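Local structure of uncharacterized protein MG027 (Mycoplasma genitalium, 1Q8C) at residues Ile124-Ala127 with Leu128-Met131; Asn67-Ser70 with Phe71-Ile75; Lys141-Ala145 with Leu146-Leu150; Tyr46-Lys49 with Glu50-Leu53. The protein is of unknown function but has a helical fold related to that of NusB proteins, which in bacteria take part in transcription antitermination. One frame throughout, in Å; residues are numbered along the deposited sequence.

How the interactions relate
All four contacts are local and lie in series along the chain. None nests in or crosses another. Interaction 4 comes first and closes the turn in the loop between helix 36-45 and helix 55-81. Interaction 2 follows within helix 55-81. Interaction 1 lies on helix 120-133, on the opposite side of the chain's centre from interaction 2; their nearest atoms are about 12 Å apart. Interaction 3 comes last, in the tail after that helix, and touches both. T143 packs on I124 and A127 of interaction 1, and L147 packs on K74 and I75 of interaction 2. The tail thus joins two helices. Interaction 4 stands apart, with its centre 22 to 29 Å from the others.

Interaction 1 (Ile124-Ala127 with Leu128-Met131); sequences ISEA and LLIM
I124 and L128 meet one turn apart on helix 120-133. Four backbone hydrogen bonds join the segments, all of the alpha-helical i to i+4 kind. L128 N binds I124 O at 3.0 Å and L129 N binds S125 O at 2.9 Å. I130 N binds E126 O, and M131 N binds A127 O.

The apolar side-chain contact is a single pair. I124 and L128 lie side by side and point the same way. CG2 of I124 comes within 4.2 Å of CD1 of L128. Other side-chain carbons lie against carbonyl oxygens of the turn before. In L128, CG stands beside its own backbone N (chi1 -65°), and this places CG 3.4 Å from I124 O. I130 CG1 lies 3.2 Å from E126 O. M131 CG lies 3.2 Å from A127 O. Its chain then bends at chi2 and chi3 and carries SD away from the turn.

The polar ends are bonded outside the contact. S125 OG turns back to L122 O in the turn before. E126 OE2 is hydrogen-bonded to T15 OG1 of helix 14-28, and OE1 makes a long, weak ion pair with R18.

A127, I130 and M131 pack on V105 of helix 100-116, and M131 also meets T102. I130 reaches R18 and I19 of helix 14-28 as well. I124 and A127 touch T143 of the C-terminal tail, while L128 touches E139. Helix 120-133 thus packs against helix 100-116, helix 14-28 and the tail in this all-helical fold.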
loop_
_atom_site.group_PDB
_atom_site.type_symbol
_atom_site.label_atom_id
_atom_site.label_comp_id
_atom_site.label_asym_id
_atom_site.label_seq_id
_atom_site.Cartn_x
_atom_site.Cartn_y
_atom_site.Cartn_z
ATOM N N ILE A 124 1.812 -4.453 9.237
ATOM C CA ILE A 124 0.497 -4.183 9.802
ATOM C C ILE A 124 0.547 -3.011 10.786
ATOM O O ILE A 124 -0.231 -2.075 10.659
ATOM C CB ILE A 124 -0.130 -5.463 10.455
ATOM C CG1 ILE A 124 -0.540 -6.465 9.362
ATOM C CG2 ILE A 124 -1.347 -5.094 11.331
ATOM C CD1 ILE A 124 -0.887 -7.860 9.888
ATOM N N SER A 125 1.454 -3.027 11.748
ATOM C CA SER A 125 1.469 -1.937 12.727
ATOM C C SER A 125 1.645 -0.631 11.991
ATOM O O SER A 125 0.879 0.311 12.175
ATOM C CB SER A 125 2.574 -2.115 13.754
ATOM O OG SER A 125 3.826 -2.007 13.138
ATOM N N GLU A 126 2.623 -0.607 11.090
ATOM C CA GLU A 126 2.885 0.575 10.293
ATOM C C GLU A 126 1.652 1.022 9.512
ATOM O O GLU A 126 1.388 2.196 9.390
ATOM C CB GLU A 126 4.024 0.326 9.310
ATOM C CG GLU A 126 5.071 1.405 9.362
ATOM C CD GLU A 126 5.993 1.191 10.506
ATOM O OE1 GLU A 126 6.410 0.031 10.662
ATOM O OE2 GLU A 126 6.278 2.145 11.257
ATOM N N ALA A 127 0.899 0.082 8.975
ATOM C CA ALA A 127 -0.263 0.419 8.160
ATOM C C ALA A 127 -1.323 1.104 9.011
ATOM O O ALA A 127 -1.995 2.036 8.562
ATOM C CB ALA A 127 -0.848 -0.845 7.536
ATOM N N LEU A 128 -1.479 0.603 10.232
ATOM C CA LEU A 128 -2.490 1.101 11.157
ATOM C C LEU A 128 -2.067 2.466 11.657
ATOM O O LEU A 128 -2.904 3.325 11.928
ATOM C CB LEU A 128 -2.666 0.123 12.325
ATOM C CG LEU A 128 -3.215 -1.260 11.957
ATOM C CD1 LEU A 128 -3.566 -2.077 13.200
ATOM C CD2 LEU A 128 -4.439 -1.138 11.048
ATOM N N LEU A 129 -0.757 2.652 11.746
ATOM C CA LEU A 129 -0.174 3.929 12.111
ATOM C C LEU A 129 -0.435 4.988 11.037
ATOM O O LEU A 129 -0.656 6.153 11.354
ATOM C CB LEU A 129 1.335 3.758 12.328
ATOM C CG LEU A 129 1.978 4.635 13.394
ATOM C CD1 LEU A 129 1.205 4.581 14.725
ATOM C CD2 LEU A 129 3.431 4.200 13.586
ATOM N N ILE A 130 -0.422 4.572 9.767
ATOM C CA ILE A 130 -0.726 5.464 8.647
ATOM C C ILE A 130 -2.234 5.780 8.575
ATOM O O ILE A 130 -2.644 6.895 8.252
ATOM C CB ILE A 130 -0.225 4.843 7.338
ATOM C CG1 ILE A 130 1.307 4.659 7.417
ATOM C CG2 ILE A 130 -0.659 5.691 6.150
ATOM C CD1 ILE A 130 1.989 4.317 6.074
ATOM N N MET A 131 -3.057 4.801 8.907
ATOM C CA MET A 131 -4.498 5.020 8.963
ATOM C C MET A 131 -4.837 6.075 10.030
ATOM O O MET A 131 -5.685 6.931 9.809
ATOM C CB MET A 131 -5.213 3.695 9.240
ATOM C CG MET A 131 -5.069 2.704 8.074
ATOM S SD MET A 131 -6.095 3.064 6.637
ATOM C CE MET A 131 -7.659 2.234 7.169
#

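Interaction 2 (Asn67-Ser70 with Phe71-Ile75); sequences NIFS and FQKKI
F71 packs back on N67, one turn earlier in helix 55-81. Its CB lies 3.6 Å from N67 O. CG stands beside the backbone N (chi1 -71°), and this lays the ring against the preceding turn. CG is 3.5 Å from N67 O, which sits over one face. Farther out, CE1 and CZ meet N67 CB, with CZ at 3.6 Å. N67 CB is 3.7 Å from the centroid of the F71 ring and 14° off its normal, a CH-pi contact over the face. F71 N also binds N67 O, almost straight at 177°. One residue thus receives both the backbone bond and the ring. The polar end of N67 turns elsewhere: ND2 binds A63 O, OD1 has a weak bond to K114 NZ, and a sodium ion lies about 3 Å from the side chain.

The fold resembles that of NusB proteins, and F71 is part of its helix packing. Its ring touches L107, L110 and S111 of helix 100-116. Two other pairs lie side by side along the helix. I68 CG1 meets Q72 CG at 3.7 Å. K73 runs beside F69, and its NZ comes to 3.4 Å from F69 CZ, obliquely to the ring.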
loop_
_atom_site.group_PDB
_atom_site.type_symbol
_atom_site.label_atom_id
_atom_site.label_comp_id
_atom_site.label_asym_id
_atom_site.label_seq_id
_atom_site.Cartn_x
_atom_site.Cartn_y
_atom_site.Cartn_z
ATOM N N ASN A 67 2.668 -4.972 -10.463
ATOM C CA ASN A 67 1.747 -5.964 -9.923
ATOM C C ASN A 67 0.369 -5.425 -9.602
ATOM O O ASN A 67 -0.403 -6.091 -8.937
ATOM C CB ASN A 67 2.372 -6.584 -8.675
ATOM C CG ASN A 67 3.668 -7.304 -8.984
ATOM O OD1 ASN A 67 3.656 -8.441 -9.465
ATOM N ND2 ASN A 67 4.798 -6.634 -8.736
ATOM N N ILE A 68 0.039 -4.229 -10.073
ATOM C CA ILE A 68 -1.190 -3.594 -9.609
ATOM C C ILE A 68 -2.459 -4.413 -9.961
ATOM O O ILE A 68 -3.363 -4.553 -9.134
ATOM C CB ILE A 68 -1.292 -2.097 -10.059
ATOM C CG1 ILE A 68 -2.703 -1.569 -9.722
ATOM C CG2 ILE A 68 -0.975 -1.941 -11.538
ATOM C CD1 ILE A 68 -2.744 -0.149 -9.259
ATOM N N PHE A 69 -2.504 -4.992 -11.156
ATOM C CA PHE A 69 -3.648 -5.810 -11.533
ATOM C C PHE A 69 -3.863 -6.977 -10.558
ATOM O O PHE A 69 -4.989 -7.239 -10.154
ATOM C CB PHE A 69 -3.528 -6.330 -12.975
ATOM C CG PHE A 69 -4.849 -6.741 -13.580
ATOM C CD1 PHE A 69 -5.551 -5.878 -14.412
ATOM C CD2 PHE A 69 -5.389 -8.002 -13.315
ATOM C CE1 PHE A 69 -6.764 -6.264 -14.976
ATOM C CE2 PHE A 69 -6.604 -8.394 -13.869
ATOM C CZ PHE A 69 -7.290 -7.525 -14.706
ATOM N N SER A 70 -2.798 -7.664 -10.168
ATOM C CA SER A 70 -2.925 -8.807 -9.262
ATOM C C SER A 70 -3.257 -8.392 -7.844
ATOM O O SER A 70 -4.090 -9.008 -7.197
ATOM C CB SER A 70 -1.629 -9.595 -9.209
ATOM O OG SER A 70 -1.213 -9.922 -10.507
ATOM N N PHE A 71 -2.554 -7.381 -7.347
ATOM C CA PHE A 71 -2.811 -6.850 -6.010
ATOM C C PHE A 71 -4.279 -6.417 -5.897
ATOM O O PHE A 71 -4.967 -6.782 -4.958
ATOM C CB PHE A 71 -1.873 -5.662 -5.707
ATOM C CG PHE A 71 -0.405 -6.038 -5.487
ATOM C CD1 PHE A 71 0.553 -5.050 -5.404
ATOM C CD2 PHE A 71 0.001 -7.356 -5.348
ATOM C CE1 PHE A 71 1.891 -5.363 -5.184
ATOM C CE2 PHE A 71 1.342 -7.666 -5.123
ATOM C CZ PHE A 71 2.282 -6.664 -5.047
ATOM N N GLN A 72 -4.761 -5.663 -6.874
ATOM C CA GLN A 72 -6.140 -5.185 -6.861
ATOM C C GLN A 72 -7.120 -6.352 -6.849
ATOM O O GLN A 72 -8.135 -6.297 -6.174
ATOM C CB GLN A 72 -6.412 -4.293 -8.072
ATOM C CG GLN A 72 -5.656 -2.956 -8.064
ATOM C CD GLN A 72 -6.503 -1.802 -7.544
ATOM O OE1 GLN A 72 -7.125 -1.914 -6.483
ATOM N NE2 GLN A 72 -6.529 -0.691 -8.289
ATOM N N LYS A 73 -6.814 -7.405 -7.599
ATOM C CA LYS A 73 -7.629 -8.615 -7.588
ATOM C C LYS A 73 -7.615 -9.286 -6.220
ATOM O O LYS A 73 -8.680 -9.537 -5.650
ATOM C CB LYS A 73 -7.156 -9.600 -8.651
ATOM C CG LYS A 73 -8.230 -9.997 -9.665
ATOM C CD LYS A 73 -8.733 -8.820 -10.501
ATOM C CE LYS A 73 -9.637 -9.281 -11.670
ATOM N NZ LYS A 73 -9.890 -8.190 -12.682
ATOM N N LYS A 74 -6.425 -9.582 -5.699
ATOM C CA LYS A 74 -6.284 -10.224 -4.386
ATOM C C LYS A 74 -7.076 -9.490 -3.308
ATOM O O LYS A 74 -7.728 -10.112 -2.473
ATOM C CB LYS A 74 -4.817 -10.310 -3.973
ATOM C CG LYS A 74 -4.040 -11.400 -4.691
ATOM C CD LYS A 74 -2.544 -11.263 -4.434
ATOM C CE LYS A 74 -1.707 -11.875 -5.565
ATOM N NZ LYS A 74 -0.237 -11.580 -5.383
ATOM N N ILE A 75 -7.010 -8.165 -3.332
ATOM C CA ILE A 75 -7.820 -7.343 -2.445
ATOM C C ILE A 75 -9.313 -7.605 -2.704
ATOM O O ILE A 75 -10.007 -8.110 -1.833
ATOM C CB ILE A 75 -7.451 -5.861 -2.649
ATOM C CG1 ILE A 75 -6.085 -5.601 -2.015
ATOM C CG2 ILE A 75 -8.515 -4.947 -2.064
ATOM C CD1 ILE A 75 -5.364 -4.405 -2.564
#

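Interaction 3 (Lys141-Ala145 with Leu146-Leu150); sequences KQTHA and LLDKL
The chain folds back at H144, whose O receives two weak backbone hydrogen bonds, from L147 N at 3.1 Å and from D148 N at 3.4 Å. The geometry at T143, just before it, fits an inverse gamma turn, but the atoms there are too close in the model, so this assignment is less sure.

H144 and L147 carry the side-chain contact. They lie side by side and point the same way. H144 CB meets L147 CB at 3.7 Å. L147 CD1 then reaches H144 CD2 at 3.5 Å, coming obliquely to the imidazole. L147 CG stands beside its backbone N (chi1 -78°), which sets its chain along CB and CG of H144. The ring has further neighbours in its own segment. H144 ND1 makes a weak hydrogen bond to Q142 OE1 at 3.0 Å, and Q142 O lies over the centre of one face.

The segment belongs to the irregular C-terminal tail that follows helix 120-133 in this NusB-like helical fold. L147 touches K74, I75 and Q78 of helix 55-81 and also L110 of helix 100-116. T143 packs on A109 of helix 100-116 as well as on helix 120-133.

T143 and D148 cross obliquely. CG2 of T143 is 3.5 Å from D148 OD1. The same OD1 stands 3.4 Å from T143 O; both are acceptors, so no hydrogen bond joins them. The D148 side chain also touches K120 and Q113. L146 meets Q78 and N82.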
loop_
_atom_site.group_PDB
_atom_site.type_symbol
_atom_site.label_atom_id
_atom_site.label_comp_id
_atom_site.label_asym_id
_atom_site.label_seq_id
_atom_site.Cartn_x
_atom_site.Cartn_y
_atom_site.Cartn_z
ATOM N N LYS A 141 -10.084 -2.783 9.012
ATOM C CA LYS A 141 -9.649 -3.453 7.802
ATOM C C LYS A 141 -8.118 -3.380 7.836
ATOM O O LYS A 141 -7.476 -2.568 7.151
ATOM C CB LYS A 141 -10.272 -2.820 6.559
ATOM C CG LYS A 141 -11.808 -3.027 6.450
ATOM C CD LYS A 141 -12.584 -2.300 7.559
ATOM C CE LYS A 141 -13.777 -1.500 7.040
ATOM N NZ LYS A 141 -14.517 -2.181 5.936
ATOM N N GLN A 142 -7.590 -4.223 8.737
ATOM C CA GLN A 142 -6.180 -4.574 8.860
ATOM C C GLN A 142 -5.569 -4.688 7.483
ATOM O O GLN A 142 -6.290 -4.664 6.491
ATOM C CB GLN A 142 -6.052 -5.911 9.642
ATOM C CG GLN A 142 -6.277 -7.236 8.858
ATOM C CD GLN A 142 -7.613 -7.363 8.056
ATOM O OE1 GLN A 142 -7.967 -8.466 7.604
ATOM N NE2 GLN A 142 -8.330 -6.264 7.882
ATOM N N THR A 143 -4.245 -4.840 7.403
ATOM C CA THR A 143 -3.627 -5.126 6.097
ATOM C C THR A 143 -3.800 -6.595 5.890
ATOM O O THR A 143 -2.844 -7.326 5.639
ATOM C CB THR A 143 -2.165 -4.872 6.053
ATOM O OG1 THR A 143 -1.880 -3.593 6.622
ATOM C CG2 THR A 143 -1.721 -4.802 4.582
ATOM N N HIS A 144 -5.028 -7.033 6.040
ATOM C CA HIS A 144 -5.306 -8.416 5.952
ATOM C C HIS A 144 -4.099 -9.232 6.461
ATOM O O HIS A 144 -3.006 -9.264 5.857
ATOM C CB HIS A 144 -5.799 -8.672 4.537
ATOM C CG HIS A 144 -6.886 -7.714 4.137
ATOM N ND1 HIS A 144 -8.155 -7.763 4.677
ATOM C CD2 HIS A 144 -6.873 -6.631 3.320
ATOM C CE1 HIS A 144 -8.887 -6.783 4.172
ATOM N NE2 HIS A 144 -8.133 -6.083 3.343
ATOM N N ALA A 145 -4.314 -9.817 7.647
ATOM C CA ALA A 145 -3.456 -10.857 8.197
ATOM C C ALA A 145 -3.538 -11.995 7.198
ATOM O O ALA A 145 -2.695 -12.887 7.194
ATOM C CB ALA A 145 -3.964 -11.311 9.600
ATOM N N LEU A 146 -4.570 -11.937 6.348
ATOM C CA LEU A 146 -4.746 -12.885 5.245
ATOM C C LEU A 146 -3.925 -12.573 3.972
ATOM O O LEU A 146 -3.477 -13.508 3.312
ATOM C CB LEU A 146 -6.236 -13.021 4.896
ATOM C CG LEU A 146 -7.039 -13.836 5.925
ATOM C CD1 LEU A 146 -8.398 -13.197 6.183
ATOM C CD2 LEU A 146 -7.205 -15.316 5.503
ATOM N N LEU A 147 -3.715 -11.296 3.629
ATOM C CA LEU A 147 -3.013 -10.956 2.382
ATOM C C LEU A 147 -1.485 -10.970 2.440
ATOM O O LEU A 147 -0.854 -11.183 1.410
ATOM C CB LEU A 147 -3.491 -9.605 1.795
ATOM C CG LEU A 147 -4.839 -9.658 1.045
ATOM C CD1 LEU A 147 -5.319 -8.293 0.600
ATOM C CD2 LEU A 147 -4.781 -10.575 -0.165
ATOM N N ASP A 148 -0.893 -10.734 3.612
ATOM C CA ASP A 148 0.568 -10.724 3.755
ATOM C C ASP A 148 1.015 -12.089 4.249
ATOM O O ASP A 148 0.241 -12.799 4.896
ATOM C CB ASP A 148 1.027 -9.670 4.786
ATOM C CG ASP A 148 0.914 -8.230 4.288
ATOM O OD1 ASP A 148 0.535 -7.359 5.117
ATOM O OD2 ASP A 148 1.237 -7.861 3.129
ATOM N N LYS A 149 2.274 -12.427 3.973
ATOM C CA LYS A 149 2.933 -13.636 4.490
ATOM C C LYS A 149 3.722 -13.305 5.779
ATOM O O LYS A 149 4.463 -12.306 5.823
ATOM C CB LYS A 149 3.896 -14.225 3.439
ATOM C CG LYS A 149 5.047 -13.265 3.066
ATOM C CD LYS A 149 6.054 -13.763 1.997
ATOM C CE LYS A 149 6.899 -12.566 1.431
ATOM N NZ LYS A 149 7.914 -12.026 2.369
ATOM N N LEU A 150 3.548 -14.119 6.822
ATOM C CA LEU A 150 4.425 -14.056 7.998
ATOM C C LEU A 150 5.547 -15.005 7.635
ATOM O O LEU A 150 5.274 -16.119 7.183
ATOM C CB LEU A 150 3.699 -14.520 9.279
ATOM C CG LEU A 150 4.312 -14.371 10.701
ATOM C CD1 LEU A 150 5.274 -13.211 10.875
ATOM C CD2 LEU A 150 3.203 -14.269 11.758
#

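Interaction 4 (Tyr46-Lys49 with Glu50-Leu53); sequences YDTK and ERQL
R51 lays its guanidinium flat on the ring of Y46. The planes are 16° apart and the centres 3.8 Å apart, so the pair is a cation-pi stack. R51 NH1 also binds Y46 O at 3.1 Å. The donor lies in the carbonyl plane, but the oxygen is tilted out of the guanidinium plane. R51 NH2 is 3.1 Å from Y46 OH, but the angle is too poor for a hydrogen bond.

D47 OD1 accepts from L53 N at 2.9 Å, and the bond is nearly straight at 173°. The N-H comes from above the carboxylate plane. The same oxygen takes a weak bond from T48 N. The D47 side chain swings off opposite its backbone N (chi1 -164°), which brings the carboxylate to the returning chain. L53 CD2 packs at 3.4 Å against D47 CB.

T48 O accepts a straight bond from Q52 N at 3.0 Å and a weak one from R51 N. T48 OG1 takes a second weak bond from R51 N.

Y46 also meets the ring of F24 on helix 14-28. The T48 O to Q52 N bond closes an alpha-turn in the loop joining helix 36-45 to helix 55-81.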
loop_
_atom_site.group_PDB
_atom_site.type_symbol
_atom_site.label_atom_id
_atom_site.label_comp_id
_atom_site.label_asym_id
_atom_site.label_seq_id
_atom_site.Cartn_x
_atom_site.Cartn_y
_atom_site.Cartn_z
ATOM N N TYR A 46 7.163 13.421 -8.901
ATOM C CA TYR A 46 6.477 13.574 -7.617
ATOM C C TYR A 46 7.435 14.041 -6.501
ATOM O O TYR A 46 6.994 14.450 -5.439
ATOM C CB TYR A 46 5.940 12.198 -7.228
ATOM C CG TYR A 46 5.039 12.166 -6.030
ATOM C CD1 TYR A 46 3.819 12.812 -6.058
ATOM C CD2 TYR A 46 5.387 11.442 -4.890
ATOM C CE1 TYR A 46 2.984 12.761 -4.995
ATOM C CE2 TYR A 46 4.557 11.397 -3.807
ATOM C CZ TYR A 46 3.354 12.062 -3.873
ATOM O OH TYR A 46 2.484 12.058 -2.817
ATOM N N ASP A 47 8.740 13.942 -6.756
ATOM C CA ASP A 47 9.783 14.264 -5.792
ATOM C C ASP A 47 9.834 15.762 -5.532
ATOM O O ASP A 47 9.560 16.567 -6.433
ATOM C CB ASP A 47 11.141 13.771 -6.322
ATOM C CG ASP A 47 12.243 13.711 -5.249
ATOM O OD1 ASP A 47 11.961 13.655 -4.031
ATOM O OD2 ASP A 47 13.449 13.684 -5.579
ATOM N N THR A 48 10.177 16.104 -4.288
ATOM C CA THR A 48 10.350 17.481 -3.820
ATOM C C THR A 48 11.392 17.573 -2.715
ATOM O O THR A 48 11.806 16.581 -2.146
ATOM C CB THR A 48 9.048 18.039 -3.241
ATOM O OG1 THR A 48 8.565 17.178 -2.191
ATOM C CG2 THR A 48 7.953 18.073 -4.292
ATOM N N LYS A 49 11.773 18.809 -2.415
ATOM C CA LYS A 49 12.639 19.169 -1.309
ATOM C C LYS A 49 12.308 18.361 -0.055
ATOM O O LYS A 49 13.187 17.748 0.546
ATOM C CB LYS A 49 12.504 20.681 -1.019
ATOM C CG LYS A 49 12.389 21.590 -2.279
ATOM C CD LYS A 49 10.969 21.586 -2.976
ATOM C CE LYS A 49 11.092 21.484 -4.521
ATOM N NZ LYS A 49 9.784 21.441 -5.246
ATOM N N GLU A 50 11.041 18.329 0.329
ATOM C CA GLU A 50 10.642 17.637 1.551
ATOM C C GLU A 50 10.630 16.117 1.454
ATOM O O GLU A 50 10.855 15.435 2.451
ATOM C CB GLU A 50 9.256 18.086 1.981
ATOM C CG GLU A 50 9.220 19.547 2.391
ATOM C CD GLU A 50 7.888 19.941 3.002
ATOM O OE1 GLU A 50 6.841 19.507 2.458
ATOM O OE2 GLU A 50 7.891 20.684 4.012
ATOM N N ARG A 51 10.363 15.584 0.254
ATOM C CA ARG A 51 10.196 14.125 0.123
ATOM C C ARG A 51 11.529 13.388 0.003
ATOM O O ARG A 51 11.678 12.275 0.519
ATOM C CB ARG A 51 9.254 13.801 -1.038
ATOM C CG ARG A 51 7.781 14.115 -0.704
ATOM C CD ARG A 51 6.837 14.200 -1.912
ATOM N NE ARG A 51 5.424 14.333 -1.533
ATOM C CZ ARG A 51 4.474 14.857 -2.307
ATOM N NH1 ARG A 51 4.774 15.309 -3.514
ATOM N NH2 ARG A 51 3.202 14.913 -1.894
ATOM N N GLN A 52 12.499 14.012 -0.658
ATOM C CA GLN A 52 13.834 13.448 -0.769
ATOM C C GLN A 52 13.715 11.970 -1.114
ATOM O O GLN A 52 14.285 11.126 -0.429
ATOM C CB GLN A 52 14.600 13.615 0.556
ATOM C CG GLN A 52 14.327 14.909 1.320
ATOM C CD GLN A 52 14.885 14.866 2.748
ATOM O OE1 GLN A 52 16.050 14.481 2.954
ATOM N NE2 GLN A 52 14.060 15.263 3.736
ATOM N N LEU A 53 12.952 11.663 -2.164
ATOM C CA LEU A 53 12.610 10.283 -2.482
ATOM C C LEU A 53 13.847 9.463 -2.696
ATOM O O LEU A 53 14.675 9.841 -3.507
ATOM C CB LEU A 53 11.767 10.214 -3.762
ATOM C CG LEU A 53 10.242 10.122 -3.753
ATOM C CD1 LEU A 53 9.545 10.316 -2.417
ATOM C CD2 LEU A 53 9.677 11.066 -4.771
#